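Local coordinates for FEZ-1 protein (Fluoribacter gormanii, PDB 5WCK) that probably hydrolyses beta-lactam antibiotics as a monomeric subclass B3 metallo-beta-lactamase with two zinc ions in its active site, at residues Pro3-Phe8 / Ser41-Asn46; Thr64-Ile69 / Val134-Thr139. The protein carries 2 engineered substitutions. All coordinates share one frame; numbering follows the deposited sequence.

Interaction 1: Pro3-Phe8 / Ser41-Asn46; sequences PMPNPF and SDLEAN
With CG anti to the backbone N (chi1 175°) and a bend at the following bond, Met4 lays its thioether over the turn Leu43-Asn46, where SD rests 4.0 Å from CB of Ala45. Its methyl CE comes up against ND2 of Asn46, the two side chains sliding past each other in opposite directions; the separation there is too short to be trusted in detail. Asn46 holds CG anti to its own carbonyl carbon (chi1 -59°), which swings the amide back over the turn: Leu43 N donates to Asn46 OD1 at 3.0 Å, from 25° out of the carbonyl plane. Asn46 N returns a bond to Leu43 O at 2.8 Å, so side chain and backbone close the same tight turn just before helix 47-56. Pro5 adds its ring. CD meets CD1 of Leu43 at 3.8 Å, while CG lies 4.0 Å from OD1 of Asn46, the side chains of Pro5 and Asn46 crossing at about a right angle. Leu25 touches Pro5, Leu43 and Asn46 together, and Asn6 is hydrogen-bonded to Asp23 through its backbone and its side-chain ND2. The contact thus packs the N-terminal loop onto the loop after strand 35-39. The buried amide of Asn46 spends its oxygen on the turn and its nitrogen on a partner elsewhere, which implies that the two segments are joined by van der Waals packing, with the hydrogen bonding done within or outside them.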
# COMPACT_ATOMS: atom_id res chain seq x y z
N PRO A 3 12.11 -5.46 -11.45
CA PRO A 3 12.40 -4.37 -12.39
C PRO A 3 12.49 -3.01 -11.68
O PRO A 3 11.57 -2.61 -11.00
CB PRO A 3 11.24 -4.39 -13.41
CG PRO A 3 10.21 -5.36 -12.87
CD PRO A 3 10.86 -6.17 -11.77
N MET A 4 13.61 -2.30 -11.86
CA MET A 4 13.80 -1.00 -11.22
C MET A 4 12.71 -0.06 -11.74
O MET A 4 12.60 0.19 -12.94
CB MET A 4 15.19 -0.42 -11.54
CG MET A 4 15.43 1.00 -11.01
SD MET A 4 15.43 1.21 -9.19
CE MET A 4 14.45 2.70 -9.12
N PRO A 5 11.87 0.52 -10.86
CA PRO A 5 10.91 1.52 -11.31
C PRO A 5 11.59 2.78 -11.89
O PRO A 5 12.73 3.12 -11.52
CB PRO A 5 10.17 1.93 -10.03
CG PRO A 5 10.45 0.85 -9.02
CD PRO A 5 11.77 0.23 -9.42
N ASN A 6 10.83 3.49 -12.72
CA ASN A 6 11.22 4.77 -13.26
C ASN A 6 10.58 5.89 -12.45
O ASN A 6 9.53 5.69 -11.84
CB ASN A 6 10.77 4.89 -14.71
CG ASN A 6 11.37 3.78 -15.55
OD1 ASN A 6 12.59 3.74 -15.71
ND2 ASN A 6 10.53 2.88 -16.04
N PRO A 7 11.17 7.10 -12.42
CA PRO A 7 10.55 8.23 -11.75
C PRO A 7 9.19 8.58 -12.37
O PRO A 7 8.90 8.31 -13.55
CB PRO A 7 11.54 9.39 -11.88
CG PRO A 7 12.57 8.94 -12.89
CD PRO A 7 12.50 7.44 -12.98
N PHE A 8 8.35 9.18 -11.53
CA PHE A 8 7.04 9.60 -11.94
C PHE A 8 6.80 10.98 -11.37
O PHE A 8 7.21 11.25 -10.25
CB PHE A 8 5.95 8.63 -11.46
CG PHE A 8 4.64 8.76 -12.20
CD1 PHE A 8 4.42 8.08 -13.38
CD2 PHE A 8 3.66 9.65 -11.77
CE1 PHE A 8 3.24 8.24 -14.09
CE2 PHE A 8 2.50 9.82 -12.49
CZ PHE A 8 2.27 9.10 -13.64
N SER A 41 7.78 2.86 1.50
CA SER A 41 9.19 3.33 1.39
C SER A 41 9.84 2.74 0.14
O SER A 41 10.89 3.20 -0.22
CB SER A 41 9.94 2.96 2.62
OG SER A 41 9.78 1.58 2.85
N ASP A 42 9.19 1.75 -0.48
CA ASP A 42 9.65 1.19 -1.76
C ASP A 42 11.05 0.58 -1.62
O ASP A 42 11.43 0.10 -0.56
CB ASP A 42 9.49 2.23 -2.86
CG ASP A 42 8.10 2.82 -2.97
OD1 ASP A 42 7.16 2.18 -2.44
OD2 ASP A 42 7.97 3.90 -3.59
N LEU A 43 11.79 0.52 -2.73
CA LEU A 43 13.15 -0.04 -2.67
C LEU A 43 14.10 1.01 -2.07
O LEU A 43 13.83 2.22 -2.14
CB LEU A 43 13.61 -0.38 -4.09
CG LEU A 43 12.71 -1.32 -4.88
CD1 LEU A 43 13.21 -1.45 -6.30
CD2 LEU A 43 12.60 -2.67 -4.20
N GLU A 44 15.25 0.55 -1.54
CA GLU A 44 16.26 1.49 -1.05
C GLU A 44 16.60 2.53 -2.12
O GLU A 44 16.75 3.72 -1.81
CB GLU A 44 17.53 0.74 -0.63
CG GLU A 44 17.40 0.02 0.68
CD GLU A 44 18.73 -0.56 1.16
OE1 GLU A 44 18.71 -1.51 1.97
OE2 GLU A 44 19.77 -0.09 0.67
N ALA A 45 16.73 2.09 -3.38
CA ALA A 45 17.03 2.98 -4.52
C ALA A 45 15.94 4.04 -4.73
O ALA A 45 16.20 5.06 -5.36
CB ALA A 45 17.21 2.15 -5.77
N ASN A 46 14.72 3.81 -4.23
CA ASN A 46 13.64 4.75 -4.46
C ASN A 46 13.57 5.82 -3.36
O ASN A 46 12.83 6.79 -3.53
CB ASN A 46 12.28 4.04 -4.53
CG ASN A 46 12.22 2.99 -5.62
OD1 ASN A 46 11.73 1.89 -5.39
ND2 ASN A 46 12.74 3.30 -6.81

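Interaction 2: Thr64-Ile69 / Val134-Thr139; sequences TKILLI and VELGGT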
# COMPACT_ATOMS: atom_id res chain seq x y z
N THR A 64 8.32 14.58 7.63
CA THR A 64 7.69 13.24 7.63
C THR A 64 7.64 12.73 9.07
O THR A 64 8.69 12.36 9.65
CB THR A 64 8.46 12.25 6.76
OG1 THR A 64 8.67 12.80 5.46
CG2 THR A 64 7.76 10.92 6.61
N LYS A 65 6.44 12.71 9.65
CA LYS A 65 6.24 12.33 11.05
C LYS A 65 5.92 10.84 11.23
O LYS A 65 6.20 10.27 12.31
CB LYS A 65 5.07 13.11 11.66
CG LYS A 65 5.24 14.62 11.66
CD LYS A 65 6.38 15.09 12.53
CE LYS A 65 6.44 16.61 12.61
NZ LYS A 65 7.63 17.05 13.37
N ILE A 66 5.27 10.23 10.23
CA ILE A 66 4.72 8.87 10.33
C ILE A 66 5.01 8.17 9.01
O ILE A 66 4.80 8.76 7.94
CB ILE A 66 3.20 8.87 10.62
CG1 ILE A 66 2.87 9.56 11.95
CG2 ILE A 66 2.66 7.46 10.61
CD1 ILE A 66 1.38 9.68 12.24
N LEU A 67 5.49 6.92 9.11
CA LEU A 67 5.71 6.04 7.98
C LEU A 67 4.81 4.82 8.12
O LEU A 67 4.80 4.15 9.18
CB LEU A 67 7.18 5.59 7.96
CG LEU A 67 7.57 4.59 6.87
CD1 LEU A 67 7.34 5.13 5.46
CD2 LEU A 67 9.01 4.16 7.03
N LEU A 68 4.01 4.56 7.07
CA LEU A 68 3.12 3.40 6.95
C LEU A 68 3.50 2.64 5.69
O LEU A 68 4.20 3.18 4.83
CB LEU A 68 1.66 3.86 6.84
CG LEU A 68 1.18 4.88 7.86
CD1 LEU A 68 -0.22 5.34 7.51
CD2 LEU A 68 1.25 4.31 9.27
N ILE A 69 3.02 1.39 5.61
CA ILE A 69 3.18 0.55 4.46
C ILE A 69 1.86 -0.13 4.11
O ILE A 69 0.98 -0.36 4.96
CB ILE A 69 4.30 -0.48 4.66
CG1 ILE A 69 4.05 -1.38 5.87
CG2 ILE A 69 5.65 0.21 4.70
CD1 ILE A 69 5.03 -2.53 6.03
N VAL A 134 -5.00 6.09 12.35
CA VAL A 134 -3.77 6.83 12.40
C VAL A 134 -4.15 8.29 12.14
O VAL A 134 -4.70 8.62 11.06
CB VAL A 134 -2.73 6.33 11.39
CG1 VAL A 134 -1.50 7.25 11.33
CG2 VAL A 134 -2.33 4.89 11.68
N GLU A 135 -3.89 9.14 13.13
CA GLU A 135 -4.42 10.51 13.14
C GLU A 135 -3.24 11.49 13.24
O GLU A 135 -2.33 11.30 14.05
CB GLU A 135 -5.37 10.71 14.32
CG GLU A 135 -6.58 9.78 14.35
CD GLU A 135 -7.53 9.95 15.53
OE1 GLU A 135 -8.33 10.92 15.53
OE2 GLU A 135 -7.47 9.14 16.49
N LEU A 136 -3.24 12.54 12.41
CA LEU A 136 -2.25 13.59 12.50
C LEU A 136 -2.87 14.88 11.98
O LEU A 136 -3.41 14.91 10.87
CB LEU A 136 -1.00 13.23 11.68
CG LEU A 136 0.18 14.20 11.74
CD1 LEU A 136 0.78 14.29 13.14
CD2 LEU A 136 1.24 13.83 10.74
N GLY A 137 -2.82 15.93 12.82
CA GLY A 137 -3.26 17.24 12.38
C GLY A 137 -4.71 17.28 11.91
O GLY A 137 -5.04 18.11 11.06
N GLY A 138 -5.55 16.39 12.46
CA GLY A 138 -6.96 16.31 12.11
C GLY A 138 -7.27 15.36 10.97
O GLY A 138 -8.44 15.08 10.70
N THR A 139 -6.25 14.92 10.23
CA THR A 139 -6.46 13.91 9.20
C THR A 139 -6.53 12.52 9.85
O THR A 139 -5.74 12.22 10.74
CB THR A 139 -5.36 14.00 8.13
OG1 THR A 139 -5.58 15.23 7.44
CG2 THR A 139 -5.42 12.84 7.16
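Ile66 and Val134 reach for each other tip to tip, CD1 of the isoleucine lying 3.9 Å from CG1 of the valine. Extension at the second torsion (chi2 176°) carries CD1 of Ile66 straight off its strand, and the same methyl lies 4.3 Å from CB of Leu136, so it lodges between two residues that alternate along the facing strand. Val134 uses both branches: while CG1 takes Ile66, CG2 lies 4.4 Å from CD2 of Leu68, a looser approach. These are the inner faces of two sheets. Strand 64-68 is an interior strand of the mixed seven-stranded sheet, strand 133-136 an edge of the five-stranded one, and their short axes pass 9.2 Å apart, nearly antiparallel at 164°, in the alpha-beta/beta-alpha sandwich of metallo-beta-lactamases. Met92 and Trp156 border the same core, touching Ile66 and Val134 respectively, and both meet Leu68. Toward the end of the sandwich Leu136 crosses Lys65 at about a right angle, its CD2 against the aliphatic base of the lysine, 4.0 Å from CB; a bend at chi2 of Lys65 then takes the amine away from the contact. Leu136 also opens the hairpin to strand 139-145. Its type I' turn passes through Gly137 and Gly138, both at positive phi, and is closed by paired backbone bonds between Leu136 and Thr139, with Leu136 N 3.0 Å from Thr139 O.

How the interactions relate
Interaction 1 lies on the outer loops and interaction 2 in the core between the sheets; their centres are 22 Å apart, and their nearest atoms come to about 4 Å without touching. Strand 35-39 ties them together: it runs parallel beside strand 64-68 and leads into segment 41-46. Both approach the metal site by different ends: residues 64-69 lead on to His71, His73, Asp75 and His76, whereas at the start of 41-46 the backbones of Ser41 and Asp42 bond to that of His76. The side chain of Leu43 is about 5 Å from that of Asp75 and about 9 Å from a zinc ion, whereas the side chain of Leu68 stays about 10 Å from that of His76.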